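Local structure of 2-polyprenyl-6-methoxyphenol hydroxylase-like FAD-dependent oxidoreductase (Streptomyces sp. NRRL 11266, 6UI5) at residues V8-P12 / A13-L17; S98-E101 / K102-D106; V279-G283 / D284-V288; T299-G302 / D303-L307; D106-E110 / L111-L115. The protein binds flavin-adenine dinucleotide in a Rossmann-type domain and is probably a flavin-dependent oxidoreductase. All blocks are in the same frame, centred on the assembly; numbering follows the deposited sequence.

How the contacts relate
Along the chain come contacts 1, 2, 5, 3 and 4, all in the FAD-binding region. Contact 1 leads from strand 5-8 into helix 12-22 and touches contacts 2, 3 and 4, whose centres lie 10 to 11 Å from its own. Contacts 2 and 5 share Asp106 on helix 97-110, and contact 5 leads on to strand 114-116, an outermost strand of the parallel sheet. Contact 3 leaves strand 279-281, the outermost strand at the other edge, and leans on helix 295-316 of contact 4. Contacts 1 and 3 both touch FAD: its diphosphate meets the loops after two strands, with helix 12-22 starting at it and helices 97-110 and 295-316 packed on that helix.

Contact 1 of 5, residues V8-P12 / A13-L17. With FAD (flavin-adenine dinucleotide), chain C.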
# COMPACT_ATOMS: atom_id res chain seq x y z
N VAL A 8 13.66 34.47 5.67
CA VAL A 8 14.63 34.07 6.68
C VAL A 8 15.19 32.71 6.29
O VAL A 8 14.48 31.70 6.36
CB VAL A 8 14.02 33.99 8.09
CG1 VAL A 8 15.11 33.98 9.15
CG2 VAL A 8 13.04 35.11 8.32
N GLY A 9 16.48 32.66 5.96
CA GLY A 9 17.12 31.40 5.63
C GLY A 9 17.51 31.31 4.17
O GLY A 9 16.68 31.50 3.28
N ALA A 10 18.78 31.02 3.89
CA ALA A 10 19.29 30.97 2.53
C ALA A 10 19.71 29.56 2.13
O ALA A 10 20.77 29.35 1.53
CB ALA A 10 20.42 31.97 2.34
N GLY A 11 18.90 28.56 2.47
CA GLY A 11 18.88 27.32 1.73
C GLY A 11 18.07 27.44 0.43
O GLY A 11 17.64 28.54 0.03
N PRO A 12 17.89 26.30 -0.26
CA PRO A 12 17.10 26.33 -1.52
C PRO A 12 15.79 27.08 -1.39
O PRO A 12 15.47 27.91 -2.23
CB PRO A 12 16.86 24.84 -1.84
CG PRO A 12 17.67 24.06 -0.76
CD PRO A 12 18.57 25.01 -0.07
N ALA A 13 15.04 26.78 -0.32
CA ALA A 13 13.72 27.34 -0.14
C ALA A 13 13.76 28.86 -0.16
O ALA A 13 13.17 29.50 -1.05
CB ALA A 13 13.14 26.82 1.18
N GLY A 14 14.49 29.45 0.79
CA GLY A 14 14.50 30.90 0.90
C GLY A 14 15.19 31.58 -0.26
O GLY A 14 14.78 32.65 -0.70
N LEU A 15 16.27 30.97 -0.76
CA LEU A 15 16.98 31.54 -1.91
C LEU A 15 16.05 31.59 -3.11
O LEU A 15 15.79 32.66 -3.69
CB LEU A 15 18.22 30.68 -2.23
CG LEU A 15 19.50 30.95 -1.48
CD1 LEU A 15 20.59 29.83 -1.59
CD2 LEU A 15 20.01 32.27 -2.03
N MET A 16 15.49 30.43 -3.46
CA MET A 16 14.61 30.30 -4.60
C MET A 16 13.43 31.27 -4.51
O MET A 16 13.03 31.87 -5.52
CB MET A 16 14.15 28.83 -4.72
CG MET A 16 13.12 28.61 -5.77
SD MET A 16 13.74 29.18 -7.38
CE MET A 16 14.72 27.92 -8.14
N LEU A 17 12.92 31.50 -3.31
CA LEU A 17 11.79 32.41 -3.17
C LEU A 17 12.22 33.85 -3.37
O LEU A 17 11.56 34.61 -4.09
CB LEU A 17 11.13 32.21 -1.79
CG LEU A 17 10.11 33.24 -1.31
CD1 LEU A 17 8.87 33.24 -2.25
CD2 LEU A 17 9.68 32.87 0.12
PA FAD C . 17.76 24.53 5.24
O1A FAD C . 18.55 23.82 4.16
O2A FAD C . 17.93 23.78 6.54
O5B FAD C . 18.15 26.14 5.29
C5B FAD C . 17.66 26.96 6.35
C4B FAD C . 18.61 28.19 6.49
O4B FAD C . 18.16 29.08 7.35
C3B FAD C . 19.97 27.74 7.06
O3B FAD C . 20.95 28.42 6.41
C2B FAD C . 19.91 28.15 8.55
O2B FAD C . 21.31 28.20 9.06
C1B FAD C . 19.36 29.33 8.45
N9A FAD C . 18.68 29.82 9.63
C8A FAD C . 18.00 29.08 10.54
N7A FAD C . 17.45 29.93 11.44
C5A FAD C . 17.78 31.19 11.07
C6A FAD C . 17.50 32.44 11.62
N6A FAD C . 16.78 33.00 12.76
N1A FAD C . 17.96 33.55 11.05
C2A FAD C . 18.71 33.48 9.92
N3A FAD C . 18.98 32.26 9.38
C4A FAD C . 18.52 31.12 9.95
N1 FAD C . 17.98 16.76 0.08
C2 FAD C . 17.88 16.05 -1.23
O2 FAD C . 17.27 16.50 -2.14
N3 FAD C . 18.58 14.74 -1.39
C4 FAD C . 19.33 14.18 -0.27
O4 FAD C . 19.90 13.15 -0.36
C4X FAD C . 19.41 14.93 1.04
N5 FAD C . 20.17 14.33 2.11
C5X FAD C . 20.25 15.03 3.42
C6 FAD C . 20.98 14.43 4.45
C7 FAD C . 21.08 15.07 5.68
C7M FAD C . 21.93 14.20 6.59
C8 FAD C . 20.46 16.31 5.91
C8M FAD C . 20.63 16.94 7.30
C9 FAD C . 19.72 16.91 4.88
C9A FAD C . 19.60 16.27 3.62
N10 FAD C . 18.80 16.90 2.50
C10 FAD C . 18.74 16.21 1.21
C1' FAD C . 18.17 18.22 2.72
C2' FAD C . 16.66 18.38 2.52
O2' FAD C . 16.32 18.53 1.19
C3' FAD C . 16.18 19.68 3.16
O3' FAD C . 14.79 19.63 3.19
C4' FAD C . 16.55 20.97 2.41
O4' FAD C . 17.92 21.17 2.25
C5' FAD C . 16.02 22.08 3.32
O5' FAD C . 15.89 23.29 2.63
P FAD C . 15.45 24.67 3.42
O1P FAD C . 15.99 25.86 2.67
O2P FAD C . 13.96 24.78 3.70
O3P FAD C . 16.13 24.53 4.92
O HOH W 1 15.99 28.45 3.26
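Ala13 follows Pro12 in the first turn of helix 12-22, where its backbone N gives a hydrogen bond to FAD O1P at 3.3 Å; its CB also lies against both O1P and O2P of the diphosphate. Next comes Gly14, whose bare CA approaches the carbonyl of Gly9 in a CA-H...O contact, 3.3 Å from Gly14 CA to Gly9 O. Its amide points instead to water 1, 3.1 Å from Gly14 N, which also takes a weak bond from Gly11 N and probably donates to FAD O1P. Leu15 N binds Gly11 O at 2.9 Å, almost in line with the carbonyl. With CG anti to its own carbonyl carbon (chi1 -85°), Leu15 lies alongside the loop: CD1 reaches Ala10 O at 3.2 Å and CG faces Ala10 CB at 4.1 Å. Met16 N continues the helix with a bond to Pro12 O of 2.8 Å, tilted 24° from the carbonyl plane, and Leu17 N returns to Ala13 O. Gly9, Gly11 and Gly14 match the GxGxxG pattern of dinucleotide-binding Rossmann folds; Gly11 is the N-cap, and the helix start would help to offset the phosphate charge. Strand 5-8 runs between strands 28-31 and 150-153, while Leu15 and Met16 pack on helix 97-110 and Met16 and Leu17 on helix 295-316.

Contact 2 of 5, residues S98-E101 / K102-D106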
# COMPACT_ATOMS: atom_id res chain seq x y z
N SER A 98 25.53 22.24 -3.22
CA SER A 98 26.23 23.51 -3.15
C SER A 98 26.32 24.16 -4.52
O SER A 98 26.34 25.40 -4.61
CB SER A 98 27.62 23.34 -2.54
OG SER A 98 28.47 22.59 -3.40
N ARG A 99 26.40 23.36 -5.59
CA ARG A 99 26.40 23.93 -6.94
C ARG A 99 25.06 24.59 -7.25
O ARG A 99 25.02 25.67 -7.86
CB ARG A 99 26.73 22.86 -7.98
CG ARG A 99 28.22 22.48 -8.04
CD ARG A 99 28.52 21.36 -9.05
NE ARG A 99 28.80 21.86 -10.40
CZ ARG A 99 28.06 21.62 -11.48
NH1 ARG A 99 26.95 20.88 -11.40
NH2 ARG A 99 28.42 22.12 -12.65
N LEU A 100 23.96 23.96 -6.81
CA LEU A 100 22.64 24.58 -6.97
C LEU A 100 22.53 25.87 -6.18
O LEU A 100 22.03 26.88 -6.70
CB LEU A 100 21.57 23.61 -6.52
CG LEU A 100 20.23 24.29 -6.29
CD1 LEU A 100 19.61 24.60 -7.63
CD2 LEU A 100 19.35 23.37 -5.49
N GLU A 101 22.95 25.85 -4.91
CA GLU A 101 22.82 27.04 -4.08
C GLU A 101 23.66 28.17 -4.64
O GLU A 101 23.25 29.33 -4.57
CB GLU A 101 23.21 26.73 -2.63
CG GLU A 101 22.48 25.51 -2.06
CD GLU A 101 22.48 25.43 -0.52
OE1 GLU A 101 21.62 24.68 0.00
OE2 GLU A 101 23.32 26.08 0.16
N LYS A 102 24.81 27.84 -5.21
CA LYS A 102 25.65 28.87 -5.80
C LYS A 102 24.92 29.58 -6.94
O LYS A 102 24.89 30.81 -7.00
CB LYS A 102 26.97 28.26 -6.26
CG LYS A 102 27.89 29.20 -7.00
CD LYS A 102 28.59 30.12 -6.08
CE LYS A 102 29.48 31.07 -6.85
NZ LYS A 102 28.72 31.98 -7.73
N VAL A 103 24.26 28.82 -7.84
CA VAL A 103 23.61 29.54 -8.94
C VAL A 103 22.43 30.35 -8.42
O VAL A 103 22.11 31.41 -8.98
CB VAL A 103 23.20 28.62 -10.11
CG1 VAL A 103 24.38 27.79 -10.61
CG2 VAL A 103 22.04 27.75 -9.75
N LEU A 104 21.78 29.91 -7.34
CA LEU A 104 20.67 30.73 -6.85
C LEU A 104 21.15 31.95 -6.05
O LEU A 104 20.51 33.01 -6.11
CB LEU A 104 19.70 29.89 -6.03
CG LEU A 104 19.20 28.62 -6.71
CD1 LEU A 104 18.78 27.57 -5.66
CD2 LEU A 104 18.01 28.88 -7.71
N ILE A 105 22.26 31.84 -5.31
CA ILE A 105 22.85 33.04 -4.73
C ILE A 105 23.24 34.01 -5.83
O ILE A 105 23.02 35.22 -5.72
CB ILE A 105 24.06 32.68 -3.84
CG1 ILE A 105 23.63 31.85 -2.63
CG2 ILE A 105 24.79 33.96 -3.43
CD1 ILE A 105 24.82 31.23 -1.86
N ASP A 106 23.82 33.49 -6.92
CA ASP A 106 24.16 34.36 -8.04
C ASP A 106 22.93 35.05 -8.60
O ASP A 106 22.89 36.28 -8.72
CB ASP A 106 24.85 33.57 -9.14
CG ASP A 106 26.31 33.33 -8.86
OD1 ASP A 106 26.85 33.91 -7.88
OD2 ASP A 106 26.92 32.55 -9.62
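Leu100 overlaps Leu104 one turn further along the helix: Leu100 CG lies 3.6 Å from Leu104 CD1, and the two side chains cross obliquely. Leu104 turns CG anti to its carbonyl carbon (chi1 -52°), which brings it back over Leu100 O, 3.3 Å from Leu104 CG. The same oxygen takes the bond from Leu104 N, and Val103 CG2 comes to 3.2 Å of Leu100 O. These are i to i+3 and i to i+4 contacts within helix 97-110, which packs on helix 12-22, the helix that follows the glycine-rich loop of the FAD-binding fold: Glu101 rests on Pro12, Leu104 on Met16 and Ile105 on Leu15. Ile105 N gives Glu101 O a nearly straight bond, 2.8 Å at 168°, while Ile105 CG1 lies alongside the same oxygen. The Glu101 side chain, extended beyond CG, reaches away from this turn, and OE1 is held by Gln97 NE2 and by a salt bridge to Arg38 NH2, itself hydrogen-bonded to FAD. On the more open side Lys102, bent at chi2 and chi4, folds forward so that NZ forms a salt bridge with the Asp106 carboxylate, hydrogen-bonded to OD1 at 2.7 Å with OD2 equally near.

Contact 3 of 5, residues V279-G283 / D284-V288. With FAD (flavin-adenine dinucleotide), chain C.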
# COMPACT_ATOMS: atom_id res chain seq x y z
N VAL A 279 2.51 35.89 7.80
CA VAL A 279 3.64 35.00 8.09
C VAL A 279 3.41 33.66 7.40
O VAL A 279 2.45 32.94 7.71
CB VAL A 279 3.85 34.80 9.60
CG1 VAL A 279 5.07 33.96 9.83
CG2 VAL A 279 4.00 36.15 10.28
N PHE A 280 4.29 33.33 6.45
CA PHE A 280 4.29 32.03 5.79
C PHE A 280 5.52 31.26 6.21
O PHE A 280 6.43 31.80 6.87
CB PHE A 280 4.26 32.16 4.26
CG PHE A 280 3.10 32.95 3.75
CD1 PHE A 280 3.09 34.32 3.83
CD2 PHE A 280 2.03 32.32 3.19
CE1 PHE A 280 2.03 35.05 3.35
CE2 PHE A 280 0.96 33.06 2.70
CZ PHE A 280 0.96 34.42 2.78
N ILE A 281 5.55 29.99 5.83
CA ILE A 281 6.73 29.16 6.04
C ILE A 281 6.84 28.20 4.87
O ILE A 281 5.85 27.91 4.19
CB ILE A 281 6.71 28.38 7.37
CG1 ILE A 281 5.44 27.56 7.51
CG2 ILE A 281 6.87 29.32 8.57
CD1 ILE A 281 5.55 26.52 8.58
N ALA A 282 8.04 27.69 4.65
CA ALA A 282 8.32 26.93 3.45
C ALA A 282 9.54 26.06 3.68
O ALA A 282 10.32 26.28 4.61
CB ALA A 282 8.52 27.85 2.24
N GLY A 283 9.69 25.06 2.81
CA GLY A 283 10.81 24.14 2.91
C GLY A 283 10.79 23.36 4.21
O GLY A 283 9.75 22.85 4.64
N ASP A 284 11.98 23.25 4.84
CA ASP A 284 12.12 22.40 6.02
C ASP A 284 11.36 22.95 7.20
O ASP A 284 10.84 22.17 8.01
CB ASP A 284 13.59 22.24 6.38
CG ASP A 284 14.15 20.92 5.90
OD1 ASP A 284 13.47 20.27 5.06
OD2 ASP A 284 15.25 20.52 6.36
N ALA A 285 11.25 24.27 7.31
CA ALA A 285 10.35 24.86 8.31
C ALA A 285 8.90 24.37 8.16
O ALA A 285 8.15 24.38 9.14
CB ALA A 285 10.41 26.38 8.22
N ALA A 286 8.47 23.97 6.97
CA ALA A 286 7.11 23.48 6.83
C ALA A 286 7.01 21.96 6.94
O ALA A 286 5.96 21.46 7.38
CB ALA A 286 6.49 23.95 5.50
N HIS A 287 8.07 21.23 6.59
CA HIS A 287 7.94 19.78 6.51
C HIS A 287 9.33 19.17 6.35
O HIS A 287 10.17 19.70 5.61
CB HIS A 287 7.05 19.37 5.32
CG HIS A 287 7.29 20.20 4.10
ND1 HIS A 287 8.33 19.95 3.23
CD2 HIS A 287 6.69 21.33 3.66
CE1 HIS A 287 8.33 20.88 2.28
NE2 HIS A 287 7.35 21.73 2.52
N VAL A 288 9.54 18.03 7.03
CA VAL A 288 10.81 17.31 7.05
C VAL A 288 10.52 15.82 7.19
O VAL A 288 9.47 15.42 7.69
CB VAL A 288 11.74 17.73 8.22
CG1 VAL A 288 12.16 19.21 8.09
CG2 VAL A 288 11.04 17.46 9.53
PA FAD C . 17.76 24.53 5.24
O1A FAD C . 18.55 23.82 4.16
O2A FAD C . 17.93 23.78 6.54
O5B FAD C . 18.15 26.14 5.29
C5B FAD C . 17.66 26.96 6.35
C4B FAD C . 18.61 28.19 6.49
O4B FAD C . 18.16 29.08 7.35
C3B FAD C . 19.97 27.74 7.06
O3B FAD C . 20.95 28.42 6.41
C2B FAD C . 19.91 28.15 8.55
O2B FAD C . 21.31 28.20 9.06
C1B FAD C . 19.36 29.33 8.45
N9A FAD C . 18.68 29.82 9.63
C8A FAD C . 18.00 29.08 10.54
N7A FAD C . 17.45 29.93 11.44
C5A FAD C . 17.78 31.19 11.07
C6A FAD C . 17.50 32.44 11.62
N6A FAD C . 16.78 33.00 12.76
N1A FAD C . 17.96 33.55 11.05
C2A FAD C . 18.71 33.48 9.92
N3A FAD C . 18.98 32.26 9.38
C4A FAD C . 18.52 31.12 9.95
N1 FAD C . 17.98 16.76 0.08
C2 FAD C . 17.88 16.05 -1.23
O2 FAD C . 17.27 16.50 -2.14
N3 FAD C . 18.58 14.74 -1.39
C4 FAD C . 19.33 14.18 -0.27
O4 FAD C . 19.90 13.15 -0.36
C4X FAD C . 19.41 14.93 1.04
N5 FAD C . 20.17 14.33 2.11
C5X FAD C . 20.25 15.03 3.42
C6 FAD C . 20.98 14.43 4.45
C7 FAD C . 21.08 15.07 5.68
C7M FAD C . 21.93 14.20 6.59
C8 FAD C . 20.46 16.31 5.91
C8M FAD C . 20.63 16.94 7.30
C9 FAD C . 19.72 16.91 4.88
C9A FAD C . 19.60 16.27 3.62
N10 FAD C . 18.80 16.90 2.50
C10 FAD C . 18.74 16.21 1.21
C1' FAD C . 18.17 18.22 2.72
C2' FAD C . 16.66 18.38 2.52
O2' FAD C . 16.32 18.53 1.19
C3' FAD C . 16.18 19.68 3.16
O3' FAD C . 14.79 19.63 3.19
C4' FAD C . 16.55 20.97 2.41
O4' FAD C . 17.92 21.17 2.25
C5' FAD C . 16.02 22.08 3.32
O5' FAD C . 15.89 23.29 2.63
P FAD C . 15.45 24.67 3.42
O1P FAD C . 15.99 25.86 2.67
O2P FAD C . 13.96 24.78 3.70
O3P FAD C . 16.13 24.53 4.92
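Gly283 and Asp284 meet FAD side by side. Asp284 N gives an almost straight hydrogen bond to FAD O2P, 2.7 Å at 170°, while Gly283 CA lies 3.3 Å from the same oxygen, an approach open to a residue without a side chain. Along the ribityl chain, FAD O3' donates to the carboxylate of Asp284, though the 2.4 Å between O3' and OD1 is shorter than can be trusted at this resolution. One residue thus holds diphosphate through its backbone and ribityl chain through its carboxylate. This Gly-Asp pair, in the sequence GDAAH, probably corresponds to the GD motif known from related flavoprotein hydroxylases, set just after strand 279-281 at the edge of the parallel sheet. Behind it Gly283 O is gripped by residues of 284-288: Ala286 N binds it at 2.9 Å from above the carbonyl plane, and His287 N adds a weak bond. The His287 ring also lies over that oxygen, with Gly283 O 3.3 Å above the ring plane and over its centre; CG of His287, set between the backbone N and the carbonyl carbon (chi1 40°), folds the ring back there. Asp303 of helix 295-316 fixes both partners, its OD2 accepting from His287 NE2 and Gly283 N. Further out, Ile281 CD1 reaches across the turn to 3.4 Å from Ala285 O and 4.1 Å from Ala286 CB, beside Ala271 of strand 257-271.

Contact 4 of 5, residues T299-G302 / D303-L307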
# COMPACT_ATOMS: atom_id res chain seq x y z
N THR A 299 10.20 19.54 -2.80
CA THR A 299 9.16 20.28 -2.09
C THR A 299 9.65 21.67 -1.70
O THR A 299 8.89 22.65 -1.77
CB THR A 299 8.68 19.48 -0.88
OG1 THR A 299 9.80 19.16 -0.05
CG2 THR A 299 8.06 18.16 -1.32
N ALA A 300 10.92 21.79 -1.31
CA ALA A 300 11.44 23.09 -0.92
C ALA A 300 11.35 24.08 -2.07
O ALA A 300 10.82 25.18 -1.93
CB ALA A 300 12.90 22.95 -0.44
N ILE A 301 11.90 23.71 -3.23
CA ILE A 301 11.82 24.57 -4.39
C ILE A 301 10.36 24.74 -4.82
O ILE A 301 9.90 25.85 -5.10
CB ILE A 301 12.70 24.00 -5.51
CG1 ILE A 301 14.17 23.97 -5.06
CG2 ILE A 301 12.59 24.84 -6.74
CD1 ILE A 301 14.82 25.31 -5.16
N GLY A 302 9.61 23.63 -4.82
CA GLY A 302 8.17 23.69 -5.10
C GLY A 302 7.44 24.67 -4.22
O GLY A 302 6.59 25.43 -4.70
N ASP A 303 7.79 24.72 -2.92
CA ASP A 303 7.13 25.65 -2.01
C ASP A 303 7.33 27.09 -2.48
O ASP A 303 6.39 27.89 -2.53
CB ASP A 303 7.68 25.48 -0.59
CG ASP A 303 7.09 24.28 0.16
OD1 ASP A 303 6.11 23.66 -0.29
OD2 ASP A 303 7.62 23.98 1.26
N ALA A 304 8.57 27.44 -2.83
CA ALA A 304 8.88 28.82 -3.17
C ALA A 304 8.28 29.21 -4.51
O ALA A 304 7.82 30.35 -4.69
CB ALA A 304 10.40 29.04 -3.19
N VAL A 305 8.32 28.29 -5.47
CA VAL A 305 7.75 28.60 -6.77
C VAL A 305 6.26 28.85 -6.64
O VAL A 305 5.73 29.81 -7.20
CB VAL A 305 8.10 27.49 -7.77
CG1 VAL A 305 7.39 27.68 -9.10
CG2 VAL A 305 9.64 27.47 -7.99
N ASN A 306 5.58 28.06 -5.80
CA ASN A 306 4.17 28.30 -5.53
C ASN A 306 3.95 29.66 -4.87
O ASN A 306 3.08 30.42 -5.29
CB ASN A 306 3.60 27.19 -4.66
CG ASN A 306 2.09 27.30 -4.52
OD1 ASN A 306 1.58 28.21 -3.88
ND2 ASN A 306 1.36 26.38 -5.15
N LEU A 307 4.73 29.99 -3.84
CA LEU A 307 4.41 31.17 -3.04
C LEU A 307 4.95 32.46 -3.66
O LEU A 307 4.29 33.51 -3.56
CB LEU A 307 4.93 31.02 -1.62
CG LEU A 307 4.77 32.27 -0.77
CD1 LEU A 307 3.31 32.55 -0.62
CD2 LEU A 307 5.44 32.09 0.59
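Thr299 O accepts the shortest bond of this turn, 2.6 Å from Asp303 N with an angle of 148°. The Asp303 side chain leans back over the same carbonyl: with CG anti to its own carbonyl carbon (chi1 -79°), CG comes to 3.1 Å from Thr299 O. The carboxylate oxygens lie close to that carbonyl without bonding to it and find their partners elsewhere, OD1 forming a salt bridge with Arg331 NH1 of helix 325-346 and OD2 accepting from the His287 ring and the Gly283 amide. On the other flank of helix 295-316, Ile301 CG2 touches Val305 CG2 at 4.1 Å, the two branched side chains meeting at a slant. Val305 CG2 also lies against Ile301 O, at 3.3 Å, next to the bond that Val305 N makes with that oxygen at 2.9 Å. Helix 12-22 covers this flank, Met16 against Ile301 and Ala304, Glu20 against Val305. Asn306 N binds Gly302 O at 3.0 Å, and its amide group, thrown away from the turn, pairs with Lys310 NZ through OD1 and with Glu330 OE2 through ND2. Thr299 OG1 returns to Gln295 O within the helix. All the touching residues are buried, yet each of these side-chain polar groups has a partner; the negative charge of Asp303 is probably offset by Arg331, and its carboxylate joins the helix to the FAD-binding turn.

Contact 5 of 5, residues D106-E110 / L111-L115; sequences DRAVE and LGVDL
Arg107 lays the aliphatic part of its side chain across Leu111: CG lies 3.5 Å from Leu111 CD1, with CD beside it. The chain, bent at chi2 and chi3, then carries the guanidinium away to Arg57 O, which NH1 binds, while NE makes a long salt bridge, 3.7 Å, to Glu110 OE1. Arg107 O closes the last regular turn by accepting from Leu111 N at 3.0 Å. Ala108 O reaches one residue further, to Val113 N at 3.1 Å, and Ala108 CB faces Val113 CB at 4.2 Å, so the chain that has just left the helix folds back against it. Val109 O takes the other closing bond, from Gly112 N at 3.1 Å; this donor stands well above the carbonyl plane, 71° out of it. Val109 CG1 meets Leu115 CD1 at 4.2 Å, the start of the strand lying beside the helix it follows. Glu110 has CG set between its backbone N and carbonyl carbon (chi1 53°), which places CG next to Leu111 N. Val113 packs on Ala18 and Ala22 of helix 12-22, and Asp114 bonds through its backbone to strand 28-31. Gly112, with positive phi, and the bonds to Ala108 O and Val109 O form a Schellman motif, here turning helix 97-110 into outermost strand 114-116 of the Rossmann-type parallel sheet.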
# COMPACT_ATOMS: atom_id res chain seq x y z
N ASP A 106 23.82 33.49 -6.92
CA ASP A 106 24.16 34.36 -8.04
C ASP A 106 22.93 35.05 -8.60
O ASP A 106 22.89 36.28 -8.72
CB ASP A 106 24.85 33.57 -9.14
CG ASP A 106 26.31 33.33 -8.86
OD1 ASP A 106 26.85 33.91 -7.88
OD2 ASP A 106 26.92 32.55 -9.62
N ARG A 107 21.90 34.27 -8.94
CA ARG A 107 20.69 34.86 -9.52
C ARG A 107 20.05 35.85 -8.56
O ARG A 107 19.54 36.89 -8.99
CB ARG A 107 19.69 33.77 -9.91
CG ARG A 107 18.34 34.33 -10.31
CD ARG A 107 18.43 34.98 -11.67
NE ARG A 107 18.91 34.02 -12.66
CZ ARG A 107 18.12 33.27 -13.42
NH1 ARG A 107 16.77 33.36 -13.35
NH2 ARG A 107 18.70 32.41 -14.26
N ALA A 108 20.12 35.56 -7.26
CA ALA A 108 19.54 36.48 -6.28
C ALA A 108 20.25 37.83 -6.29
O ALA A 108 19.59 38.88 -6.29
CB ALA A 108 19.57 35.84 -4.89
N VAL A 109 21.59 37.82 -6.31
CA VAL A 109 22.26 39.10 -6.15
C VAL A 109 22.06 39.95 -7.40
O VAL A 109 21.88 41.17 -7.29
CB VAL A 109 23.75 38.94 -5.76
CG1 VAL A 109 23.89 38.04 -4.55
CG2 VAL A 109 24.62 38.44 -6.91
N GLU A 110 21.99 39.34 -8.58
CA GLU A 110 21.78 40.15 -9.78
C GLU A 110 20.35 40.66 -9.90
O GLU A 110 20.14 41.76 -10.42
CB GLU A 110 22.15 39.38 -11.05
CG GLU A 110 21.49 38.05 -11.18
CD GLU A 110 22.40 37.06 -11.86
OE1 GLU A 110 21.90 36.24 -12.68
OE2 GLU A 110 23.61 37.10 -11.58
N LEU A 111 19.36 39.90 -9.42
CA LEU A 111 18.00 40.43 -9.41
C LEU A 111 17.77 41.41 -8.27
O LEU A 111 16.65 41.94 -8.14
CB LEU A 111 16.95 39.31 -9.36
CG LEU A 111 16.92 38.19 -10.43
CD1 LEU A 111 16.07 37.02 -9.91
CD2 LEU A 111 16.42 38.64 -11.83
N GLY A 112 18.79 41.69 -7.45
CA GLY A 112 18.69 42.77 -6.50
C GLY A 112 18.13 42.41 -5.14
O GLY A 112 17.72 43.31 -4.40
N VAL A 113 18.07 41.12 -4.80
CA VAL A 113 17.79 40.77 -3.42
C VAL A 113 18.86 41.37 -2.52
O VAL A 113 20.05 41.28 -2.81
CB VAL A 113 17.76 39.25 -3.27
CG1 VAL A 113 17.80 38.89 -1.81
CG2 VAL A 113 16.53 38.69 -3.93
N ASP A 114 18.44 42.01 -1.44
CA ASP A 114 19.39 42.38 -0.40
C ASP A 114 19.67 41.12 0.41
O ASP A 114 18.89 40.76 1.30
CB ASP A 114 18.86 43.51 0.46
CG ASP A 114 19.87 43.97 1.52
OD1 ASP A 114 21.06 43.57 1.48
OD2 ASP A 114 19.45 44.75 2.40
N LEU A 115 20.77 40.45 0.11
CA LEU A 115 21.17 39.22 0.78
C LEU A 115 22.13 39.54 1.93
O LEU A 115 23.12 40.25 1.73
CB LEU A 115 21.80 38.27 -0.25
CG LEU A 115 22.02 36.79 0.06
CD1 LEU A 115 22.47 36.06 -1.18
CD2 LEU A 115 23.06 36.60 1.17